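Local coordinates for protein cysteine desulfurase (Fervidobacterium islandicum, PDB 6A6E) that probably catalyses the pyridoxal-5'-phosphate-dependent removal of sulfur from L-cysteine, yielding alanine and a cysteine persulfide for sulfur transfer in the Suf pathway, at residues Thr125-Gln130 with Pro175-Val180; Lys169-Ile174 with Glu200-Ala205; Ser319-Glu324 with Asp409-Ile414; Met327-Val332 with Glu415-Ile420. All coordinates share one frame; numbering follows the deposited sequence.

Interaction 1: residues Thr125-Gln130 with Pro175-Val180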
loop_
_atom_site.group_PDB
_atom_site.type_symbol
_atom_site.label_atom_id
_atom_site.label_comp_id
_atom_site.label_asym_id
_atom_site.label_seq_id
_atom_site.Cartn_x
_atom_site.Cartn_y
_atom_site.Cartn_z
ATOM N N THR A 125 -12.521 18.884 -20.210
ATOM C CA THR A 125 -11.744 19.695 -19.249
ATOM C C THR A 125 -11.957 19.146 -17.866
ATOM O O THR A 125 -13.082 18.762 -17.529
ATOM C CB THR A 125 -12.211 21.173 -19.233
ATOM O OG1 THR A 125 -11.930 21.728 -20.498
ATOM C CG2 THR A 125 -11.506 22.021 -18.178
ATOM N N VAL A 126 -10.847 19.083 -17.121
ATOM C CA VAL A 126 -10.828 18.807 -15.724
ATOM C C VAL A 126 -10.561 20.127 -15.061
ATOM O O VAL A 126 -9.548 20.737 -15.344
ATOM C CB VAL A 126 -9.646 17.865 -15.284
ATOM C CG1 VAL A 126 -9.756 17.602 -13.793
ATOM C CG2 VAL A 126 -9.731 16.561 -16.015
ATOM N N LEU A 127 -11.405 20.491 -14.117
ATOM C CA LEU A 127 -11.234 21.691 -13.322
ATOM C C LEU A 127 -10.741 21.334 -11.912
ATOM O O LEU A 127 -11.426 20.633 -11.158
ATOM C CB LEU A 127 -12.570 22.398 -13.161
ATOM C CG LEU A 127 -12.617 23.667 -12.304
ATOM C CD1 LEU A 127 -11.702 24.716 -12.921
ATOM C CD2 LEU A 127 -14.059 24.183 -12.229
ATOM N N ILE A 128 -9.598 21.897 -11.534
ATOM C CA ILE A 128 -9.085 21.791 -10.155
ATOM C C ILE A 128 -8.888 23.173 -9.552
ATOM O O ILE A 128 -9.279 24.130 -10.157
ATOM C CB ILE A 128 -7.794 20.960 -10.116
ATOM C CG1 ILE A 128 -6.685 21.583 -10.921
ATOM C CG2 ILE A 128 -8.063 19.560 -10.659
ATOM C CD1 ILE A 128 -5.417 20.723 -10.940
ATOM N N SER A 129 -8.365 23.291 -8.342
ATOM C CA SER A 129 -8.114 24.595 -7.790
ATOM C C SER A 129 -6.608 24.901 -7.744
ATOM O O SER A 129 -5.781 23.994 -7.783
ATOM C CB SER A 129 -8.728 24.704 -6.407
ATOM O OG SER A 129 -7.759 24.475 -5.425
ATOM N N GLN A 130 -6.266 26.195 -7.641
ATOM C CA GLN A 130 -4.895 26.622 -7.538
ATOM C C GLN A 130 -4.217 26.195 -6.228
ATOM O O GLN A 130 -2.990 26.233 -6.135
ATOM C CB GLN A 130 -4.770 28.160 -7.687
ATOM C CG GLN A 130 -4.787 28.597 -9.121
ATOM C CD GLN A 130 -4.499 30.098 -9.374
ATOM O OE1 GLN A 130 -4.714 30.961 -8.536
ATOM N NE2 GLN A 130 -3.999 30.375 -10.581
ATOM N N PRO A 175 -17.882 26.529 -18.230
ATOM C CA PRO A 175 -19.258 26.200 -17.762
ATOM C C PRO A 175 -19.612 24.737 -17.588
ATOM O O PRO A 175 -20.465 24.422 -16.767
ATOM C CB PRO A 175 -20.131 26.777 -18.877
ATOM C CG PRO A 175 -19.214 26.850 -20.056
ATOM C CD PRO A 175 -17.901 27.255 -19.504
ATOM N N ASN A 176 -18.975 23.858 -18.359
ATOM C CA ASN A 176 -19.343 22.429 -18.382
ATOM C C ASN A 176 -18.107 21.503 -18.216
ATOM O O ASN A 176 -17.807 20.685 -19.076
ATOM C CB ASN A 176 -20.096 22.147 -19.699
ATOM C CG ASN A 176 -20.801 20.798 -19.710
ATOM O OD1 ASN A 176 -21.262 20.262 -18.677
ATOM N ND2 ASN A 176 -20.894 20.225 -20.908
ATOM N N PRO A 177 -17.396 21.618 -17.095
ATOM C CA PRO A 177 -16.285 20.682 -16.915
ATOM C C PRO A 177 -16.735 19.236 -16.791
ATOM O O PRO A 177 -17.724 18.938 -16.130
ATOM C CB PRO A 177 -15.609 21.175 -15.613
ATOM C CG PRO A 177 -16.628 21.955 -14.875
ATOM C CD PRO A 177 -17.501 22.577 -15.982
ATOM N N LYS A 178 -16.013 18.324 -17.427
ATOM C CA LYS A 178 -16.339 16.921 -17.341
ATOM C C LYS A 178 -16.049 16.398 -15.909
ATOM O O LYS A 178 -16.831 15.607 -15.351
ATOM C CB LYS A 178 -15.602 16.122 -18.424
ATOM C CG LYS A 178 -16.074 14.677 -18.535
ATOM C CD LYS A 178 -17.564 14.612 -18.936
ATOM C CE LYS A 178 -17.906 13.469 -19.849
ATOM N NZ LYS A 178 -17.138 13.604 -21.124
ATOM N N VAL A 179 -14.973 16.893 -15.307
ATOM C CA VAL A 179 -14.547 16.485 -13.942
ATOM C C VAL A 179 -14.144 17.734 -13.160
ATOM O O VAL A 179 -13.506 18.629 -13.713
ATOM C CB VAL A 179 -13.336 15.506 -14.006
ATOM C CG1 VAL A 179 -12.786 15.169 -12.628
ATOM C CG2 VAL A 179 -13.796 14.260 -14.683
ATOM N N VAL A 180 -14.548 17.788 -11.895
ATOM C CA VAL A 180 -14.092 18.798 -10.953
ATOM C C VAL A 180 -13.401 18.004 -9.799
ATOM O O VAL A 180 -14.023 17.111 -9.205
ATOM C CB VAL A 180 -15.265 19.620 -10.376
ATOM C CG1 VAL A 180 -14.844 20.578 -9.267
ATOM C CG2 VAL A 180 -15.906 20.477 -11.461
HETATM O O HOH W 1 -15.259 19.261 -20.379
#
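Val126 and Leu127 pair in parallel with Val179 and Val180, each pair of CA atoms 4.7 Å apart, and are joined by a bond from Leu127 N to Val179 O, at 2.8 Å and nearly straight (171° at the hydrogen). Two residues earlier Thr125 O accepts two N-H groups, Lys178 N at 3.0 Å and, weakly, Val179 N at 3.5 Å. A water that takes the N-H of Thr125 and donates to Asn176 O extends the link to the loop before the strand. The two strands are neighbours in the mixed seven-stranded sheet of the large domain of a fold-type I PLP enzyme. Strand 125-129 lies between strands 179-183 and 150-154, while the chain from the latter strand passes through helix 164-173 to reach strand 179-183, a beta-alpha-beta crossover. Beyond Val180 the same strand runs on to Thr183 of the cofactor pocket. On one face Val126 and Val179 stand side by side and point the same way; each sets CG1 opposite its backbone N (chi1 -178° and 175°), and these two methyls meet at 4.1 Å, with Trp140 of helix 138-147 touching both residues. On the other face the CB of Leu127 lies against two neighbours on one side, Pro177 CB at 4.1 Å and Val180 CG2 at 4.2 Å. Lys178 contributes chiefly its backbone, for its amine turns away to a salt bridge with Asp124 and a bond to Ile119 O.

Interaction 2: residues Lys169-Ile174 with Glu200-Ala205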
loop_
_atom_site.group_PDB
_atom_site.type_symbol
_atom_site.label_atom_id
_atom_site.label_comp_id
_atom_site.label_asym_id
_atom_site.label_seq_id
_atom_site.Cartn_x
_atom_site.Cartn_y
_atom_site.Cartn_z
ATOM N N LYS A 169 -17.648 32.749 -10.437
ATOM C CA LYS A 169 -16.992 33.295 -11.655
ATOM C C LYS A 169 -16.350 32.254 -12.583
ATOM O O LYS A 169 -16.452 32.324 -13.831
ATOM C CB LYS A 169 -15.939 34.328 -11.282
ATOM C CG LYS A 169 -16.490 35.750 -11.318
ATOM C CD LYS A 169 -15.479 36.765 -11.863
ATOM C CE LYS A 169 -14.459 37.214 -10.813
ATOM N NZ LYS A 169 -13.557 38.280 -11.345
ATOM N N THR A 170 -15.691 31.264 -11.989
ATOM C CA THR A 170 -15.139 30.182 -12.823
ATOM C C THR A 170 -16.182 29.499 -13.709
ATOM O O THR A 170 -15.900 29.146 -14.842
ATOM C CB THR A 170 -14.470 29.118 -11.965
ATOM O OG1 THR A 170 -13.473 29.755 -11.153
ATOM C CG2 THR A 170 -13.863 28.005 -12.866
ATOM N N LYS A 171 -17.379 29.314 -13.185
ATOM C CA LYS A 171 -18.478 28.662 -13.924
ATOM C C LYS A 171 -18.906 29.406 -15.174
ATOM O O LYS A 171 -19.359 28.794 -16.115
ATOM C CB LYS A 171 -19.699 28.476 -13.002
ATOM C CG LYS A 171 -21.068 28.259 -13.646
ATOM C CD LYS A 171 -21.311 26.881 -14.255
ATOM C CE LYS A 171 -22.809 26.672 -14.495
ATOM N NZ LYS A 171 -23.577 26.671 -13.203
ATOM N N GLU A 172 -18.760 30.723 -15.177
ATOM C CA GLU A 172 -19.023 31.510 -16.391
ATOM C C GLU A 172 -18.030 31.189 -17.457
ATOM O O GLU A 172 -18.378 30.931 -18.599
ATOM C CB GLU A 172 -18.944 32.990 -16.071
ATOM C CG GLU A 172 -19.977 33.409 -15.055
ATOM C CD GLU A 172 -19.911 34.891 -14.763
ATOM O OE1 GLU A 172 -18.992 35.586 -15.286
ATOM O OE2 GLU A 172 -20.792 35.351 -14.014
ATOM N N SER A 173 -16.781 31.151 -17.046
ATOM C CA SER A 173 -15.634 30.875 -17.903
ATOM C C SER A 173 -15.417 29.371 -18.313
ATOM O O SER A 173 -15.033 29.038 -19.454
ATOM C CB SER A 173 -14.455 31.386 -17.107
ATOM O OG SER A 173 -13.322 31.343 -17.891
ATOM N N ILE A 174 -15.657 28.449 -17.383
ATOM C CA ILE A 174 -15.558 27.008 -17.667
ATOM C C ILE A 174 -16.907 26.433 -17.323
ATOM O O ILE A 174 -17.106 25.944 -16.215
ATOM C CB ILE A 174 -14.513 26.304 -16.750
ATOM C CG1 ILE A 174 -13.174 27.053 -16.730
ATOM C CG2 ILE A 174 -14.360 24.823 -17.130
ATOM C CD1 ILE A 174 -12.306 26.821 -17.938
ATOM N N GLU A 200 -23.355 22.057 -6.449
ATOM C CA GLU A 200 -24.485 22.725 -7.223
ATOM C C GLU A 200 -24.038 23.587 -8.350
ATOM O O GLU A 200 -24.711 23.624 -9.399
ATOM C CB GLU A 200 -25.438 23.515 -6.322
ATOM C CG GLU A 200 -25.925 22.768 -5.091
ATOM C CD GLU A 200 -26.561 21.415 -5.398
ATOM O OE1 GLU A 200 -26.978 21.204 -6.564
ATOM O OE2 GLU A 200 -26.631 20.564 -4.466
ATOM N N THR A 201 -22.894 24.265 -8.196
ATOM C CA THR A 201 -22.391 25.082 -9.296
ATOM C C THR A 201 -21.984 24.225 -10.501
ATOM O O THR A 201 -22.152 24.613 -11.638
ATOM C CB THR A 201 -21.184 25.896 -8.799
ATOM O OG1 THR A 201 -21.580 26.627 -7.641
ATOM C CG2 THR A 201 -20.629 26.792 -9.861
ATOM N N PHE A 202 -21.400 23.053 -10.257
ATOM C CA PHE A 202 -20.960 22.201 -11.361
ATOM C C PHE A 202 -21.757 20.911 -11.282
ATOM O O PHE A 202 -21.258 19.807 -10.922
ATOM C CB PHE A 202 -19.457 21.962 -11.292
ATOM C CG PHE A 202 -18.657 23.230 -11.381
ATOM C CD1 PHE A 202 -18.523 23.876 -12.582
ATOM C CD2 PHE A 202 -18.110 23.800 -10.270
ATOM C CE1 PHE A 202 -17.814 25.038 -12.659
ATOM C CE2 PHE A 202 -17.415 24.973 -10.339
ATOM C CZ PHE A 202 -17.255 25.583 -11.547
ATOM N N LYS A 203 -23.028 21.080 -11.604
ATOM C CA LYS A 203 -24.032 20.079 -11.325
ATOM C C LYS A 203 -23.858 18.808 -12.170
ATOM O O LYS A 203 -24.123 17.721 -11.689
ATOM C CB LYS A 203 -25.399 20.713 -11.559
ATOM C CG LYS A 203 -26.510 19.865 -11.068
ATOM C CD LYS A 203 -26.771 20.017 -9.620
ATOM C CE LYS A 203 -27.978 19.152 -9.348
ATOM N NZ LYS A 203 -28.169 19.010 -7.892
ATOM N N ASN A 204 -23.370 18.956 -13.395
ATOM C CA ASN A 204 -23.113 17.848 -14.302
ATOM C C ASN A 204 -21.728 17.238 -14.238
ATOM O O ASN A 204 -21.461 16.314 -14.999
ATOM C CB ASN A 204 -23.232 18.303 -15.735
ATOM C CG ASN A 204 -24.633 18.465 -16.142
ATOM O OD1 ASN A 204 -25.374 17.515 -16.099
ATOM N ND2 ASN A 204 -25.029 19.695 -16.473
ATOM N N ALA A 205 -20.841 17.750 -13.389
ATOM C CA ALA A 205 -19.460 17.241 -13.370
ATOM C C ALA A 205 -19.379 15.983 -12.528
ATOM O O ALA A 205 -20.225 15.752 -11.667
ATOM C CB ALA A 205 -18.487 18.299 -12.897
#
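Thr170 brings its methyl CG2 to within 4.4 Å of Phe202 CZ, a loose approach, while its hydroxyl turns back to Ser166 O in its own helix. The next residue, Lys171, makes most of the contact. Its CB sits 3.7 Å from Thr201 CG2 and borders Phe202 CE1, and the lysine and threonine side chains run antiparallel alongside one another. Bends at chi2 (74°) and chi4 (-64°) then bring the end of the lysine round to the carbonyl of Thr201, where NZ donates to Thr201 O at 3.0 Å, in the carbonyl plane and on a lone pair. The Thr201 hydroxyl bonds to Leu197 O, and its methyl both faces Lys171 and lies above one face of the Phe202 ring, offset toward the rim. Past the end of helix 164-173, Ile174 offers its carbonyl O to the edge of that ring, 3.7 Å from CE1. Phe202, just beyond helix 195-201, thus fills the seam between two helix ends that cover the large-domain sheet, and its ring reaches down to Leu127, Pro177 and Val180. The first methylenes of Lys171 pack on the Thr201 methyl, and because Thr201 is the last residue of its helix, the ammonium group meets a carbonyl at a C-terminal end, where the helix dipole is likely to strengthen the bond.

Interaction 3: residues Ser319-Glu324 with Asp409-Ile414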
loop_
_atom_site.group_PDB
_atom_site.type_symbol
_atom_site.label_atom_id
_atom_site.label_comp_id
_atom_site.label_asym_id
_atom_site.label_seq_id
_atom_site.Cartn_x
_atom_site.Cartn_y
_atom_site.Cartn_z
ATOM N N SER A 319 -7.797 25.288 16.935
ATOM C CA SER A 319 -7.561 26.055 15.721
ATOM C C SER A 319 -7.810 27.535 15.900
ATOM O O SER A 319 -7.027 28.362 15.384
ATOM C CB SER A 319 -8.440 25.598 14.549
ATOM O OG SER A 319 -8.262 24.233 14.263
ATOM N N ASN A 320 -8.934 27.874 16.534
ATOM C CA ASN A 320 -9.266 29.267 16.813
ATOM C C ASN A 320 -8.219 29.903 17.695
ATOM O O ASN A 320 -7.757 30.958 17.387
ATOM C CB ASN A 320 -10.626 29.396 17.449
ATOM C CG ASN A 320 -11.725 28.928 16.522
ATOM O OD1 ASN A 320 -11.559 28.887 15.317
ATOM N ND2 ASN A 320 -12.841 28.564 17.078
ATOM N N TYR A 321 -7.838 29.252 18.776
ATOM C CA TYR A 321 -6.738 29.720 19.628
ATOM C C TYR A 321 -5.369 29.871 18.894
ATOM O O TYR A 321 -4.653 30.846 19.067
ATOM C CB TYR A 321 -6.598 28.791 20.794
ATOM C CG TYR A 321 -5.672 29.299 21.887
ATOM C CD1 TYR A 321 -6.092 30.285 22.838
ATOM C CD2 TYR A 321 -4.418 28.747 22.039
ATOM C CE1 TYR A 321 -5.226 30.704 23.834
ATOM C CE2 TYR A 321 -3.535 29.167 23.009
ATOM C CZ TYR A 321 -3.941 30.131 23.923
ATOM O OH TYR A 321 -3.019 30.448 24.897
ATOM N N LEU A 322 -5.002 28.901 18.070
ATOM C CA LEU A 322 -3.747 29.006 17.306
ATOM C C LEU A 322 -3.831 30.221 16.396
ATOM O O LEU A 322 -2.912 31.056 16.375
ATOM C CB LEU A 322 -3.494 27.735 16.464
ATOM C CG LEU A 322 -2.357 27.791 15.445
ATOM C CD1 LEU A 322 -1.013 28.019 16.166
ATOM C CD2 LEU A 322 -2.333 26.479 14.641
ATOM N N LEU A 323 -4.908 30.341 15.626
ATOM C CA LEU A 323 -4.988 31.451 14.704
ATOM C C LEU A 323 -5.025 32.828 15.443
ATOM O O LEU A 323 -4.353 33.753 15.025
ATOM C CB LEU A 323 -6.182 31.273 13.816
ATOM C CG LEU A 323 -6.293 32.255 12.650
ATOM C CD1 LEU A 323 -5.312 31.908 11.546
ATOM C CD2 LEU A 323 -7.696 32.170 12.105
ATOM N N GLU A 324 -5.752 32.925 16.568
ATOM C CA GLU A 324 -5.778 34.145 17.415
ATOM C C GLU A 324 -4.391 34.557 17.899
ATOM O O GLU A 324 -4.009 35.703 17.772
ATOM C CB GLU A 324 -6.680 33.904 18.622
ATOM C CG GLU A 324 -6.806 35.056 19.600
ATOM C CD GLU A 324 -7.434 34.603 20.911
ATOM O OE1 GLU A 324 -6.677 34.312 21.865
ATOM O OE2 GLU A 324 -8.671 34.480 20.966
ATOM N N ASP A 409 0.567 23.591 24.381
ATOM C CA ASP A 409 1.413 23.322 23.203
ATOM C C ASP A 409 1.524 24.556 22.344
ATOM O O ASP A 409 2.606 24.951 21.901
ATOM C CB ASP A 409 0.834 22.193 22.333
ATOM C CG ASP A 409 0.915 20.835 22.970
ATOM O OD1 ASP A 409 1.814 20.592 23.813
ATOM O OD2 ASP A 409 0.118 19.922 22.542
ATOM N N ILE A 410 0.399 25.153 22.070
ATOM C CA ILE A 410 0.371 26.348 21.272
ATOM C C ILE A 410 1.180 27.514 21.946
ATOM O O ILE A 410 1.970 28.226 21.255
ATOM C CB ILE A 410 -1.070 26.712 20.974
ATOM C CG1 ILE A 410 -1.661 25.650 20.038
ATOM C CG2 ILE A 410 -1.189 28.072 20.316
ATOM C CD1 ILE A 410 -3.142 25.762 19.786
ATOM N N ASP A 411 1.031 27.657 23.270
ATOM C CA ASP A 411 1.792 28.686 24.032
ATOM C C ASP A 411 3.300 28.444 23.952
ATOM O O ASP A 411 4.084 29.394 23.860
ATOM C CB ASP A 411 1.378 28.697 25.524
ATOM C CG ASP A 411 -0.040 29.213 25.740
ATOM O OD1 ASP A 411 -0.587 29.835 24.859
ATOM O OD2 ASP A 411 -0.622 29.017 26.814
ATOM N N VAL A 412 3.724 27.182 23.962
ATOM C CA VAL A 412 5.129 26.896 23.680
ATOM C C VAL A 412 5.560 27.340 22.280
ATOM O O VAL A 412 6.671 27.894 22.119
ATOM C CB VAL A 412 5.502 25.424 23.958
ATOM C CG1 VAL A 412 6.980 25.145 23.673
ATOM C CG2 VAL A 412 5.162 25.068 25.398
ATOM N N LEU A 413 4.709 27.101 21.256
ATOM C CA LEU A 413 5.030 27.525 19.903
ATOM C C LEU A 413 5.259 29.043 19.910
ATOM O O LEU A 413 6.233 29.537 19.339
ATOM C CB LEU A 413 3.912 27.153 18.914
ATOM C CG LEU A 413 3.985 27.840 17.549
ATOM C CD1 LEU A 413 5.227 27.384 16.807
ATOM C CD2 LEU A 413 2.762 27.603 16.702
ATOM N N ILE A 414 4.349 29.777 20.538
ATOM C CA ILE A 414 4.375 31.277 20.551
ATOM C C ILE A 414 5.653 31.771 21.261
ATOM O O ILE A 414 6.370 32.630 20.716
ATOM C CB ILE A 414 3.109 31.881 21.193
ATOM C CG1 ILE A 414 1.845 31.520 20.379
ATOM C CG2 ILE A 414 3.183 33.409 21.304
ATOM C CD1 ILE A 414 1.755 32.041 18.962
#
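Helices 319-324 and 409-414 run almost parallel, their axes 10.3 Å apart at a crossing angle of -15°, and they come nearest at Leu322 and Ile410, whose CA atoms are 6.3 Å apart. Ile410 touches both Tyr321 and Leu322. Its CG2 approaches the Tyr321 ring at CD2 (3.7 Å), its CD1 lies at the ring edge in plane, and the same CD1 touches Leu322 CB at 3.9 Å. Deeper in the interface Leu322 CD1 meets Leu413 CD2 at 3.8 Å. These leucines face the six-stranded mixed sheet of the small domain, Leu322 resting on Val346 and Leu413 on Val368, so the helix pair forms part of the layer covering that sheet, away from the cofactor. Above the apolar seam, Tyr321 swings its ring across to the second helix, with CG opposite the backbone N (chi1 -169°), and its OH donates to Asp411 OD1 over a short 2.5 Å. The bond uses the syn lone pair of the carboxylate, whose plane is turned 59° from the ring. Arg6 joins the same cluster, in a salt bridge to Asp411 OD2 and a hydrogen bond to the tyrosine OH, which would tend to keep the aspartate charged. With a phenylalanine in place of Tyr321, Asp411 OD1 would probably be left without this donor and Arg6 without one of its acceptors.

Interaction 4: residues Met327-Val332 with Glu415-Ile420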
loop_
_atom_site.group_PDB
_atom_site.type_symbol
_atom_site.label_atom_id
_atom_site.label_comp_id
_atom_site.label_asym_id
_atom_site.label_seq_id
_atom_site.Cartn_x
_atom_site.Cartn_y
_atom_site.Cartn_z
ATOM N N MET A 327 -2.161 35.706 14.945
ATOM C CA MET A 327 -2.534 37.019 14.444
ATOM C C MET A 327 -2.098 38.184 15.354
ATOM O O MET A 327 -2.066 39.287 14.913
ATOM C CB MET A 327 -4.041 37.109 14.199
ATOM C CG MET A 327 -4.561 36.225 13.079
ATOM S SD MET A 327 -3.615 36.494 11.579
ATOM C CE MET A 327 -4.330 38.044 11.010
ATOM N N GLU A 328 -1.767 37.934 16.612
ATOM C CA GLU A 328 -1.366 38.990 17.543
ATOM C C GLU A 328 0.103 39.356 17.346
ATOM O O GLU A 328 0.508 40.407 17.816
ATOM C CB GLU A 328 -1.550 38.530 19.003
ATOM C CG GLU A 328 -2.985 38.586 19.507
ATOM C CD GLU A 328 -3.235 37.877 20.834
ATOM O OE1 GLU A 328 -2.274 37.482 21.548
ATOM O OE2 GLU A 328 -4.431 37.700 21.167
ATOM N N LEU A 329 0.896 38.479 16.716
ATOM C CA LEU A 329 2.338 38.686 16.571
ATOM C C LEU A 329 2.578 39.622 15.414
ATOM O O LEU A 329 2.136 39.360 14.307
ATOM C CB LEU A 329 3.082 37.386 16.299
ATOM C CG LEU A 329 2.850 36.270 17.287
ATOM C CD1 LEU A 329 3.659 35.030 16.905
ATOM C CD2 LEU A 329 3.164 36.722 18.697
ATOM N N ASP A 330 3.309 40.703 15.670
ATOM C CA ASP A 330 3.471 41.769 14.688
ATOM C C ASP A 330 4.600 41.435 13.711
ATOM O O ASP A 330 4.594 41.934 12.616
ATOM C CB ASP A 330 3.571 43.203 15.341
ATOM C CG ASP A 330 4.811 43.425 16.266
ATOM O OD1 ASP A 330 5.792 42.639 16.258
ATOM O OD2 ASP A 330 4.806 44.448 17.012
ATOM N N PHE A 331 5.494 40.513 14.096
ATOM C CA PHE A 331 6.624 40.061 13.267
ATOM C C PHE A 331 6.374 38.758 12.428
ATOM O O PHE A 331 7.310 38.202 11.877
ATOM C CB PHE A 331 7.815 39.809 14.152
ATOM C CG PHE A 331 7.578 38.761 15.184
ATOM C CD1 PHE A 331 6.983 39.082 16.388
ATOM C CD2 PHE A 331 7.917 37.457 14.934
ATOM C CE1 PHE A 331 6.770 38.112 17.340
ATOM C CE2 PHE A 331 7.699 36.488 15.866
ATOM C CZ PHE A 331 7.141 36.807 17.078
ATOM N N VAL A 332 5.110 38.342 12.257
ATOM C CA VAL A 332 4.762 37.176 11.345
ATOM C C VAL A 332 3.806 37.576 10.246
ATOM O O VAL A 332 3.004 38.435 10.455
ATOM C CB VAL A 332 4.083 36.061 12.152
ATOM C CG1 VAL A 332 3.689 34.901 11.246
ATOM C CG2 VAL A 332 4.985 35.636 13.303
ATOM N N GLU A 415 5.961 31.189 22.419
ATOM C CA GLU A 415 7.172 31.499 23.175
ATOM C C GLU A 415 8.400 31.256 22.278
ATOM O O GLU A 415 9.342 32.055 22.236
ATOM C CB GLU A 415 7.262 30.617 24.445
ATOM C CG GLU A 415 8.595 30.683 25.176
ATOM C CD GLU A 415 8.726 29.679 26.335
ATOM O OE1 GLU A 415 7.697 29.156 26.825
ATOM O OE2 GLU A 415 9.874 29.406 26.774
ATOM N N GLY A 416 8.397 30.127 21.562
ATOM C CA GLY A 416 9.454 29.823 20.613
ATOM C C GLY A 416 9.651 30.852 19.539
ATOM O O GLY A 416 10.811 31.235 19.231
ATOM N N LEU A 417 8.555 31.313 18.945
ATOM C CA LEU A 417 8.661 32.244 17.868
ATOM C C LEU A 417 9.223 33.606 18.369
ATOM O O LEU A 417 9.952 34.292 17.641
ATOM C CB LEU A 417 7.280 32.487 17.218
ATOM C CG LEU A 417 6.739 31.286 16.386
ATOM C CD1 LEU A 417 5.359 31.556 15.793
ATOM C CD2 LEU A 417 7.692 30.883 15.277
ATOM N N LYS A 418 8.781 34.020 19.560
ATOM C CA LYS A 418 9.265 35.288 20.148
ATOM C C LYS A 418 10.761 35.264 20.321
ATOM O O LYS A 418 11.420 36.243 19.976
ATOM C CB LYS A 418 8.581 35.524 21.481
ATOM C CG LYS A 418 7.215 36.086 21.233
ATOM C CD LYS A 418 6.380 36.117 22.499
ATOM C CE LYS A 418 5.196 37.032 22.288
ATOM N NZ LYS A 418 4.174 36.731 23.296
ATOM N N TYR A 419 11.258 34.143 20.870
ATOM C CA TYR A 419 12.663 33.847 21.017
ATOM C C TYR A 419 13.411 33.944 19.728
ATOM O O TYR A 419 14.559 34.448 19.697
ATOM C CB TYR A 419 12.865 32.441 21.581
ATOM C CG TYR A 419 14.317 32.065 21.723
ATOM C CD1 TYR A 419 15.056 31.638 20.629
ATOM C CD2 TYR A 419 14.963 32.168 22.962
ATOM C CE1 TYR A 419 16.392 31.329 20.754
ATOM C CE2 TYR A 419 16.296 31.847 23.102
ATOM C CZ TYR A 419 16.997 31.439 21.997
ATOM O OH TYR A 419 18.318 31.128 22.124
ATOM N N ILE A 420 12.823 33.385 18.666
ATOM C CA ILE A 420 13.480 33.394 17.352
ATOM C C ILE A 420 13.571 34.852 16.843
ATOM O O ILE A 420 14.567 35.231 16.213
ATOM C CB ILE A 420 12.771 32.465 16.296
ATOM C CG1 ILE A 420 13.001 30.997 16.655
ATOM C CG2 ILE A 420 13.322 32.728 14.890
ATOM C CD1 ILE A 420 11.972 30.042 16.131
#
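Leu417, Phe331 and Leu329 bury the most surface here, and the first of them is touched by both of the others. Leu329 crosses Leu417 at about a right angle, its CD1 4.0 Å from Leu417 CD1, while its other methyl, CD2, meets the aliphatic stem of Lys418 at CE (4.1 Å). The extended Lys418 chain contributes carbon rather than charge, NZ staying 6.7 Å from Glu328 OE1. Phe331 brings the far end of its ring to the helix backbone: CE2 lies 3.6 Å from Leu417 O, and CZ is 4.0 Å from Lys418 CA. A chi1 of 60°, with CG lodged between the backbone N and the carbonyl carbon, directs the ring at the helix. Were an alanine to replace Phe331, a gap would probably open beside the Leu417 carbonyl and Lys418 CA. The segment 327-332 links helix 308-327 to strand 332-334, the outermost strand of the small-domain sheet within this chain, and helix 407-423 packs over that corner; Leu417 continues inward onto Phe348 and Val350 of the neighbouring strand and onto Val358. The backbone of Phe331 is bonded to that of Lys351, next to the start of the edge strand.

In the fold
The four contacts fall into two touching pairs, one in each domain. Interactions 1 and 2 have centres 8 Å apart and alternate along the chain; Ala205 CB of interaction 2 packs on Val180 CG2 and Pro177 O of interaction 1, so strand pairing and the helix ends above it share one core. Interactions 3 and 4, with centres 11 Å apart, both use helix 407-423 and meet where Ile414 CD1 touches Leu329 CD1. The two pairs are about 19 Å or more apart at their nearest atoms. Interactions 1 to 3 are buried, interaction 4 only partly. Backbone bonds join the strands of interaction 1; interactions 2 and 3 each add one side-chain hydrogen bond, lysine to a main-chain carbonyl and tyrosine to a carboxylate, to apolar packing; interaction 4 depends on carbon contacts.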